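Local coordinates for arginyl-tRNA synthetase, putative (Plasmodium falciparum, PDB 5JLD), which probably attaches L-arginine to its cognate tRNA in an ATP-dependent reaction that releases AMP and diphosphate, as a class I aminoacyl-tRNA synthetase, at residues 512-526 with 570-584. Residues are numbered along the deposited sequence; the frame is centred on the assembly and turned at random.
Sequences EINLGLHILKFPDIF and LCSITKSLLKLCMEL
Leu570 O, on a residue that packs against Leu515, is gripped twice by Thr574. The backbone N and the hydroxyl of Thr574 reach this carbonyl oxygen from opposite faces of its plane, and Thr574 OG1 donates to Leu570 O at 2.8 Å. With OG1 beside the backbone N (chi1 -61°), the hydroxyl can turn back onto its own helix. Leu515 CD2 packs against it in van der Waals contact, 3.6 Å from Thr574 OG1. The same methyl meets Leu570 CD2 tip to tip. The other branch of Leu570 touches the aliphatic part of Glu512, with Leu570 CD1 3.6 Å from Glu512 CG.

Ile519 is a knob among Leu570, Ile573, Thr574 and Leu577. Ile519 CD1 lies 3.9 Å from Ile573 CG2, and the two side chains cross at about a right angle. Leu577 divides its branches between two partners. CD2 packs on Ile519, while Leu577 CD1 stands over the Phe522 ring, 3.5 Å from the centroid and only 5° off the normal. This is a CH-pi contact. Phe526 CE2 lies over the opposite face of that ring, offset toward the rim. Cys581 SG approaches Phe522 CE1 obliquely at 3.6 Å, a sulfur-aromatic contact. Leu584 CD1 sits at the edges of both rings, 3.6 Å from Phe526 CZ.

Helices 512-520 and 570-584 run in the same general direction, inclined at 33°. Both segments belong to the DALR anticodon-binding domain, an all-helical fold in this family. Tyr541 of helix 536-556 touches Leu577 and meets the Phe522 ring. Phe526 also meets Phe167, at the end of helix 149-167, so this end of the contact abuts the catalytic domain.

No hydrogen bond joins the two segments. The contact therefore rests on the fit of apolar branches, with the Thr574 hydroxyl satisfied within its own helix.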
ATOM      1  N   GLU A 512      23.260  18.623  -2.442  1.00 60.50           N
ATOM      2  CA  GLU A 512      22.916  18.118  -3.768  1.00 54.92           C
ATOM      3  C   GLU A 512      23.208  16.631  -3.844  1.00 47.51           C
ATOM      4  O   GLU A 512      22.425  15.870  -4.406  1.00 49.38           O
ATOM      5  CB  GLU A 512      23.685  18.878  -4.846  1.00 42.08           C
ATOM      6  CG  GLU A 512      23.073  20.224  -5.183  1.00 47.63           C
ATOM      7  CD  GLU A 512      24.116  21.239  -5.595  1.00 63.22           C
ATOM      8  OE1 GLU A 512      24.209  21.559  -6.795  1.00 70.94           O
ATOM      9  OE2 GLU A 512      24.850  21.711  -4.708  1.00 71.15           O
ATOM     10  N   ILE A 513      24.336  16.235  -3.255  1.00 48.84           N
ATOM     11  CA  ILE A 513      24.664  14.829  -3.054  1.00 51.00           C
ATOM     12  C   ILE A 513      23.540  14.129  -2.302  1.00 47.03           C
ATOM     13  O   ILE A 513      23.042  13.100  -2.743  1.00 44.97           O
ATOM     14  CB  ILE A 513      25.986  14.640  -2.262  1.00 50.40           C
ATOM     15  CG1 ILE A 513      27.190  15.039  -3.111  1.00 53.55           C
ATOM     16  CG2 ILE A 513      26.145  13.190  -1.830  1.00 42.45           C
ATOM     17  CD1 ILE A 513      27.364  14.176  -4.354  1.00 51.24           C
ATOM     18  N   ASN A 514      23.141  14.701  -1.170  1.00 46.41           N
ATOM     19  CA  ASN A 514      22.111  14.086  -0.323  1.00 51.03           C
ATOM     20  C   ASN A 514      20.734  13.967  -1.003  1.00 50.40           C
ATOM     21  O   ASN A 514      20.033  12.937  -0.869  1.00 40.30           O
ATOM     22  CB  ASN A 514      21.970  14.876   0.977  1.00 50.31           C
ATOM     23  CG  ASN A 514      23.058  14.549   1.980  1.00 49.15           C
ATOM     24  OD1 ASN A 514      23.955  13.758   1.697  1.00 54.79           O
ATOM     25  ND2 ASN A 514      22.986  15.162   3.160  1.00 45.31           N
ATOM     26  N   LEU A 515      20.356  15.021  -1.726  1.00 45.89           N
ATOM     27  CA  LEU A 515      19.130  14.994  -2.507  1.00 48.21           C
ATOM     28  C   LEU A 515      19.199  13.893  -3.575  1.00 42.99           C
ATOM     29  O   LEU A 515      18.275  13.083  -3.707  1.00 38.79           O
ATOM     30  CB  LEU A 515      18.867  16.368  -3.140  1.00 46.34           C
ATOM     31  CG  LEU A 515      17.610  16.443  -4.018  1.00 41.28           C
ATOM     32  CD1 LEU A 515      16.416  15.924  -3.225  1.00 44.57           C
ATOM     33  CD2 LEU A 515      17.342  17.847  -4.500  1.00 37.37           C
ATOM     34  N   GLY A 516      20.309  13.855  -4.314  1.00 46.72           N
ATOM     35  CA  GLY A 516      20.530  12.826  -5.324  1.00 41.95           C
ATOM     36  C   GLY A 516      20.370  11.431  -4.747  1.00 46.08           C
ATOM     37  O   GLY A 516      19.643  10.576  -5.297  1.00 53.00           O
ATOM     38  N   LEU A 517      21.025  11.212  -3.613  1.00 41.63           N
ATOM     39  CA  LEU A 517      20.970   9.937  -2.917  1.00 47.85           C
ATOM     40  C   LEU A 517      19.525   9.553  -2.603  1.00 48.05           C
ATOM     41  O   LEU A 517      19.051   8.452  -2.960  1.00 41.10           O
ATOM     42  CB  LEU A 517      21.780   9.995  -1.619  1.00 47.02           C
ATOM     43  CG  LEU A 517      21.612   8.779  -0.698  1.00 41.00           C
ATOM     44  CD1 LEU A 517      22.100   7.527  -1.403  1.00 41.25           C
ATOM     45  CD2 LEU A 517      22.339   8.960   0.644  1.00 36.83           C
ATOM     46  N   HIS A 518      18.827  10.471  -1.940  1.00 45.11           N
ATOM     47  CA  HIS A 518      17.485  10.167  -1.531  1.00 45.63           C
ATOM     48  C   HIS A 518      16.624   9.799  -2.744  1.00 46.50           C
ATOM     49  O   HIS A 518      15.883   8.819  -2.710  1.00 38.63           O
ATOM     50  CB  HIS A 518      16.859  11.317  -0.765  1.00 44.64           C
ATOM     51  CG  HIS A 518      15.638  10.901  -0.001  1.00 52.48           C
ATOM     52  ND1 HIS A 518      15.707  10.110   1.127  1.00 51.51           N
ATOM     53  CD2 HIS A 518      14.319  11.119  -0.228  1.00 41.87           C
ATOM     54  CE1 HIS A 518      14.487   9.884   1.582  1.00 46.34           C
ATOM     55  NE2 HIS A 518      13.626  10.480   0.772  1.00 45.53           N
ATOM     56  N   ILE A 519      16.765  10.563  -3.823  1.00 42.55           N
ATOM     57  CA  ILE A 519      16.058  10.244  -5.049  1.00 43.67           C
ATOM     58  C   ILE A 519      16.381   8.822  -5.522  1.00 44.92           C
ATOM     59  O   ILE A 519      15.486   8.067  -5.884  1.00 45.13           O
ATOM     60  CB  ILE A 519      16.400  11.242  -6.149  1.00 43.51           C
ATOM     61  CG1 ILE A 519      15.817  12.610  -5.799  1.00 43.44           C
ATOM     62  CG2 ILE A 519      15.893  10.749  -7.491  1.00 40.26           C
ATOM     63  CD1 ILE A 519      16.389  13.751  -6.655  1.00 46.11           C
ATOM     64  N   LEU A 520      17.650   8.434  -5.470  1.00 43.45           N
ATOM     65  CA  LEU A 520      18.015   7.109  -5.967  1.00 43.46           C
ATOM     66  C   LEU A 520      17.647   5.975  -4.993  1.00 42.14           C
ATOM     67  O   LEU A 520      17.784   4.797  -5.337  1.00 41.99           O
ATOM     68  CB  LEU A 520      19.516   7.056  -6.288  1.00 47.62           C
ATOM     69  CG  LEU A 520      19.957   7.974  -7.428  1.00 45.18           C
ATOM     70  CD1 LEU A 520      21.476   8.064  -7.464  1.00 45.34           C
ATOM     71  CD2 LEU A 520      19.375   7.498  -8.775  1.00 40.45           C
ATOM     72  N   LYS A 521      17.200   6.323  -3.784  1.00 43.86           N
ATOM     73  CA  LYS A 521      16.726   5.302  -2.839  1.00 41.01           C
ATOM     74  C   LYS A 521      15.322   4.761  -3.167  1.00 40.58           C
ATOM     75  O   LYS A 521      14.898   3.761  -2.599  1.00 42.40           O
ATOM     76  CB  LYS A 521      16.712   5.847  -1.416  1.00 39.62           C
ATOM     77  CG  LYS A 521      18.091   6.087  -0.786  1.00 42.12           C
ATOM     78  CD  LYS A 521      17.928   6.465   0.683  1.00 41.49           C
ATOM     79  CE  LYS A 521      19.262   6.679   1.361  1.00 41.18           C
ATOM     80  NZ  LYS A 521      19.034   7.052   2.788  1.00 43.93           N
ATOM     81  N   PHE A 522      14.613   5.443  -4.060  1.00 37.70           N
ATOM     82  CA  PHE A 522      13.211   5.152  -4.373  1.00 45.24           C
ATOM     83  C   PHE A 522      12.943   3.638  -4.590  1.00 37.63           C
ATOM     84  O   PHE A 522      12.053   3.093  -3.961  1.00 38.65           O
ATOM     85  CB  PHE A 522      12.778   5.991  -5.595  1.00 37.71           C
ATOM     86  CG  PHE A 522      11.284   6.072  -5.800  1.00 44.12           C
ATOM     87  CD1 PHE A 522      10.438   6.356  -4.746  1.00 43.91           C
ATOM     88  CD2 PHE A 522      10.730   5.890  -7.065  1.00 45.53           C
ATOM     89  CE1 PHE A 522       9.059   6.450  -4.936  1.00 46.40           C
ATOM     90  CE2 PHE A 522       9.359   5.989  -7.269  1.00 48.00           C
ATOM     91  CZ  PHE A 522       8.515   6.266  -6.198  1.00 45.81           C
ATOM     92  N   PRO A 523      13.762   2.946  -5.408  1.00 39.07           N
ATOM     93  CA  PRO A 523      13.496   1.508  -5.588  1.00 41.69           C
ATOM     94  C   PRO A 523      13.558   0.666  -4.307  1.00 43.84           C
ATOM     95  O   PRO A 523      12.866  -0.365  -4.241  1.00 47.77           O
ATOM     96  CB  PRO A 523      14.594   1.074  -6.566  1.00 42.61           C
ATOM     97  CG  PRO A 523      14.908   2.329  -7.335  1.00 46.75           C
ATOM     98  CD  PRO A 523      14.853   3.405  -6.291  1.00 37.33           C
ATOM     99  N   ASP A 524      14.357   1.093  -3.321  1.00 39.62           N
ATOM    100  CA  ASP A 524      14.459   0.372  -2.054  1.00 35.72           C
ATOM    101  C   ASP A 524      13.084   0.297  -1.372  1.00 36.78           C
ATOM    102  O   ASP A 524      12.735  -0.709  -0.737  1.00 39.92           O
ATOM    103  CB  ASP A 524      15.463   1.045  -1.097  1.00 32.30           C
ATOM    104  CG  ASP A 524      16.888   1.150  -1.677  1.00 46.12           C
ATOM    105  OD1 ASP A 524      17.203   0.600  -2.751  1.00 51.02           O
ATOM    106  OD2 ASP A 524      17.714   1.791  -1.029  1.00 47.91           O
ATOM    107  N   ILE A 525      12.320   1.379  -1.503  1.00 38.17           N
ATOM    108  CA  ILE A 525      10.990   1.462  -0.895  1.00 43.34           C
ATOM    109  C   ILE A 525      10.089   0.340  -1.435  1.00 38.42           C
ATOM    110  O   ILE A 525       9.386  -0.336  -0.677  1.00 41.44           O
ATOM    111  CB  ILE A 525      10.326   2.826  -1.159  1.00 40.47           C
ATOM    112  CG1 ILE A 525      11.209   3.976  -0.645  1.00 41.02           C
ATOM    113  CG2 ILE A 525       8.936   2.876  -0.527  1.00 40.86           C
ATOM    114  CD1 ILE A 525      11.416   3.927   0.865  1.00 40.85           C
ATOM    115  N   PHE A 526      10.142   0.129  -2.745  1.00 44.17           N
ATOM    116  CA  PHE A 526       9.308  -0.881  -3.381  1.00 41.73           C
ATOM    117  C   PHE A 526       9.819  -2.268  -3.040  1.00 46.02           C
ATOM    118  O   PHE A 526       9.030  -3.177  -2.728  1.00 41.90           O
ATOM    119  CB  PHE A 526       9.263  -0.652  -4.883  1.00 34.52           C
ATOM    120  CG  PHE A 526       8.578   0.624  -5.247  1.00 42.08           C
ATOM    121  CD1 PHE A 526       7.199   0.666  -5.405  1.00 46.22           C
ATOM    122  CD2 PHE A 526       9.301   1.800  -5.371  1.00 44.90           C
ATOM    123  CE1 PHE A 526       6.556   1.856  -5.711  1.00 50.33           C
ATOM    124  CE2 PHE A 526       8.665   2.999  -5.675  1.00 45.43           C
ATOM    125  CZ  PHE A 526       7.294   3.029  -5.844  1.00 48.38           C
ATOM    126  N   LEU A 570      17.715  19.429 -10.969  1.00 54.74           N
ATOM    127  CA  LEU A 570      17.428  18.763  -9.696  1.00 60.17           C
ATOM    128  C   LEU A 570      16.005  19.066  -9.237  1.00 54.73           C
ATOM    129  O   LEU A 570      15.305  18.193  -8.710  1.00 54.38           O
ATOM    130  CB  LEU A 570      18.421  19.193  -8.610  1.00 56.24           C
ATOM    131  CG  LEU A 570      19.514  18.173  -8.301  1.00 62.27           C
ATOM    132  CD1 LEU A 570      20.559  18.756  -7.367  1.00 65.76           C
ATOM    133  CD2 LEU A 570      18.911  16.902  -7.721  1.00 62.39           C
ATOM    134  N   CYS A 571      15.598  20.318  -9.424  1.00 47.00           N
ATOM    135  CA  CYS A 571      14.249  20.728  -9.073  1.00 50.56           C
ATOM    136  C   CYS A 571      13.211  19.924  -9.882  1.00 53.88           C
ATOM    137  O   CYS A 571      12.195  19.503  -9.348  1.00 51.94           O
ATOM    138  CB  CYS A 571      14.072  22.228  -9.303  1.00 41.95           C
ATOM    139  SG  CYS A 571      14.916  23.303  -8.104  1.00 46.34           S
ATOM    140  N   SER A 572      13.496  19.709 -11.164  1.00 53.17           N
ATOM    141  CA  SER A 572      12.590  19.007 -12.079  1.00 55.41           C
ATOM    142  C   SER A 572      12.428  17.541 -11.696  1.00 52.34           C
ATOM    143  O   SER A 572      11.298  17.010 -11.588  1.00 38.82           O
ATOM    144  CB  SER A 572      13.115  19.125 -13.514  1.00 57.80           C
ATOM    145  OG  SER A 572      12.143  18.780 -14.475  1.00 54.90           O
ATOM    146  N   ILE A 573      13.563  16.883 -11.483  1.00 48.75           N
ATOM    147  CA  ILE A 573      13.518  15.512 -10.997  1.00 51.70           C
ATOM    148  C   ILE A 573      12.742  15.419  -9.688  1.00 51.76           C
ATOM    149  O   ILE A 573      11.857  14.565  -9.545  1.00 46.79           O
ATOM    150  CB  ILE A 573      14.920  14.943 -10.793  1.00 51.27           C
ATOM    151  CG1 ILE A 573      15.687  14.971 -12.123  1.00 49.43           C
ATOM    152  CG2 ILE A 573      14.822  13.532 -10.214  1.00 50.01           C
ATOM    153  CD1 ILE A 573      17.148  14.506 -12.021  1.00 54.27           C
ATOM    154  N   THR A 574      13.052  16.315  -8.745  1.00 48.44           N
ATOM    155  CA  THR A 574      12.379  16.282  -7.452  1.00 45.72           C
ATOM    156  C   THR A 574      10.869  16.452  -7.590  1.00 46.02           C
ATOM    157  O   THR A 574      10.114  15.746  -6.945  1.00 44.74           O
ATOM    158  CB  THR A 574      12.908  17.357  -6.504  1.00 49.46           C
ATOM    159  OG1 THR A 574      14.306  17.134  -6.275  1.00 58.84           O
ATOM    160  CG2 THR A 574      12.153  17.310  -5.160  1.00 46.52           C
ATOM    161  N   LYS A 575      10.448  17.395  -8.432  1.00 49.10           N
ATOM    162  CA  LYS A 575       9.035  17.598  -8.743  1.00 54.20           C
ATOM    163  C   LYS A 575       8.387  16.323  -9.270  1.00 51.93           C
ATOM    164  O   LYS A 575       7.395  15.858  -8.708  1.00 49.04           O
ATOM    165  CB  LYS A 575       8.862  18.720  -9.766  1.00 54.89           C
ATOM    166  CG  LYS A 575       7.413  19.028 -10.111  1.00 55.50           C
ATOM    167  CD  LYS A 575       7.304  20.408 -10.739  1.00 64.80           C
ATOM    168  CE  LYS A 575       7.230  20.347 -12.251  1.00 72.44           C
ATOM    169  NZ  LYS A 575       5.828  20.135 -12.701  1.00 78.85           N
ATOM    170  N   SER A 576       8.946  15.761 -10.342  1.00 48.33           N
ATOM    171  CA  SER A 576       8.429  14.497 -10.869  1.00 46.18           C
ATOM    172  C   SER A 576       8.240  13.434  -9.773  1.00 51.10           C
ATOM    173  O   SER A 576       7.179  12.788  -9.676  1.00 54.15           O
ATOM    174  CB  SER A 576       9.354  13.937 -11.957  1.00 47.33           C
ATOM    175  OG  SER A 576       9.209  14.644 -13.171  1.00 51.15           O
ATOM    176  N   LEU A 577       9.274  13.259  -8.952  1.00 51.88           N
ATOM    177  CA  LEU A 577       9.259  12.212  -7.943  1.00 47.97           C
ATOM    178  C   LEU A 577       8.202  12.490  -6.865  1.00 44.44           C
ATOM    179  O   LEU A 577       7.505  11.584  -6.408  1.00 41.93           O
ATOM    180  CB  LEU A 577      10.646  12.061  -7.310  1.00 46.25           C
ATOM    181  CG  LEU A 577      10.856  10.923  -6.310  1.00 48.59           C
ATOM    182  CD1 LEU A 577      10.408   9.566  -6.921  1.00 38.09           C
ATOM    183  CD2 LEU A 577      12.329  10.876  -5.860  1.00 47.22           C
ATOM    184  N   LEU A 578       8.101  13.745  -6.456  1.00 43.80           N
ATOM    185  CA  LEU A 578       7.129  14.142  -5.447  1.00 42.40           C
ATOM    186  C   LEU A 578       5.703  13.886  -5.957  1.00 47.59           C
ATOM    187  O   LEU A 578       4.879  13.322  -5.241  1.00 40.21           O
ATOM    188  CB  LEU A 578       7.298  15.603  -5.094  1.00 42.10           C
ATOM    189  CG  LEU A 578       6.549  16.095  -3.860  1.00 51.07           C
ATOM    190  CD1 LEU A 578       6.637  15.072  -2.745  1.00 51.31           C
ATOM    191  CD2 LEU A 578       7.144  17.439  -3.407  1.00 56.10           C
ATOM    192  N   LYS A 579       5.444  14.305  -7.197  1.00 46.77           N
ATOM    193  CA  LYS A 579       4.157  14.067  -7.862  1.00 46.08           C
ATOM    194  C   LYS A 579       3.810  12.582  -7.838  1.00 41.72           C
ATOM    195  O   LYS A 579       2.739  12.190  -7.344  1.00 42.01           O
ATOM    196  CB  LYS A 579       4.200  14.579  -9.299  1.00 44.53           C
ATOM    197  CG  LYS A 579       2.924  14.378 -10.106  1.00 56.63           C
ATOM    198  CD  LYS A 579       3.190  14.662 -11.580  1.00 64.91           C
ATOM    199  CE  LYS A 579       2.029  14.239 -12.466  1.00 70.47           C
ATOM    200  NZ  LYS A 579       1.008  15.314 -12.540  1.00 71.20           N
ATOM    201  N   LEU A 580       4.737  11.765  -8.345  1.00 42.08           N
ATOM    202  CA  LEU A 580       4.538  10.318  -8.383  1.00 45.44           C
ATOM    203  C   LEU A 580       4.244   9.747  -6.987  1.00 49.27           C
ATOM    204  O   LEU A 580       3.291   8.981  -6.819  1.00 44.28           O
ATOM    205  CB  LEU A 580       5.753   9.623  -9.009  1.00 36.96           C
ATOM    206  CG  LEU A 580       5.738   8.099  -9.030  1.00 37.55           C
ATOM    207  CD1 LEU A 580       4.457   7.613  -9.716  1.00 39.70           C
ATOM    208  CD2 LEU A 580       6.951   7.576  -9.779  1.00 42.04           C
ATOM    209  N   CYS A 581       5.042  10.135  -5.994  1.00 48.08           N
ATOM    210  CA  CYS A 581       4.847   9.671  -4.615  1.00 43.42           C
ATOM    211  C   CYS A 581       3.456  10.028  -4.096  1.00 42.63           C
ATOM    212  O   CYS A 581       2.813   9.224  -3.411  1.00 42.51           O
ATOM    213  CB  CYS A 581       5.896  10.277  -3.674  1.00 46.45           C
ATOM    214  SG  CYS A 581       7.571   9.550  -3.736  1.00 43.93           S
ATOM    215  N   MET A 582       3.024  11.252  -4.400  1.00 37.46           N
ATOM    216  CA  MET A 582       1.749  11.755  -3.949  1.00 48.91           C
ATOM    217  C   MET A 582       0.628  10.901  -4.537  1.00 46.51           C
ATOM    218  O   MET A 582      -0.255  10.453  -3.813  1.00 45.17           O
ATOM    219  CB  MET A 582       1.573  13.224  -4.346  1.00 49.41           C
ATOM    220  CG  MET A 582       2.269  14.204  -3.430  1.00 53.21           C
ATOM    221  SD  MET A 582       2.158  15.902  -4.038  1.00 58.22           S
ATOM    222  CE  MET A 582       0.524  16.361  -3.517  1.00 52.39           C
ATOM    223  N   GLU A 583       0.715  10.664  -5.846  1.00 42.83           N
ATOM    224  CA  GLU A 583      -0.260   9.854  -6.566  1.00 44.66           C
ATOM    225  C   GLU A 583      -0.308   8.411  -6.072  1.00 46.66           C
ATOM    226  O   GLU A 583      -1.382   7.839  -5.937  1.00 43.12           O
ATOM    227  CB  GLU A 583       0.044   9.875  -8.060  1.00 44.63           C
ATOM    228  CG  GLU A 583      -0.253  11.215  -8.701  1.00 52.47           C
ATOM    229  CD  GLU A 583       0.285  11.303 -10.110  1.00 62.06           C
ATOM    230  OE1 GLU A 583       1.112  10.438 -10.483  1.00 61.83           O
ATOM    231  OE2 GLU A 583      -0.114  12.239 -10.840  1.00 66.72           O
ATOM    232  N   LEU A 584       0.849   7.824  -5.797  1.00 41.18           N
ATOM    233  CA  LEU A 584       0.890   6.451  -5.315  1.00 39.69           C
ATOM    234  C   LEU A 584       0.163   6.328  -3.976  1.00 45.42           C
ATOM    235  O   LEU A 584      -0.354   5.261  -3.633  1.00 51.18           O
ATOM    236  CB  LEU A 584       2.334   5.959  -5.178  1.00 34.19           C
ATOM    237  CG  LEU A 584       3.137   5.703  -6.461  1.00 44.86           C
ATOM    238  CD1 LEU A 584       4.576   5.349  -6.126  1.00 34.52           C
ATOM    239  CD2 LEU A 584       2.518   4.621  -7.354  1.00 43.73           C
TER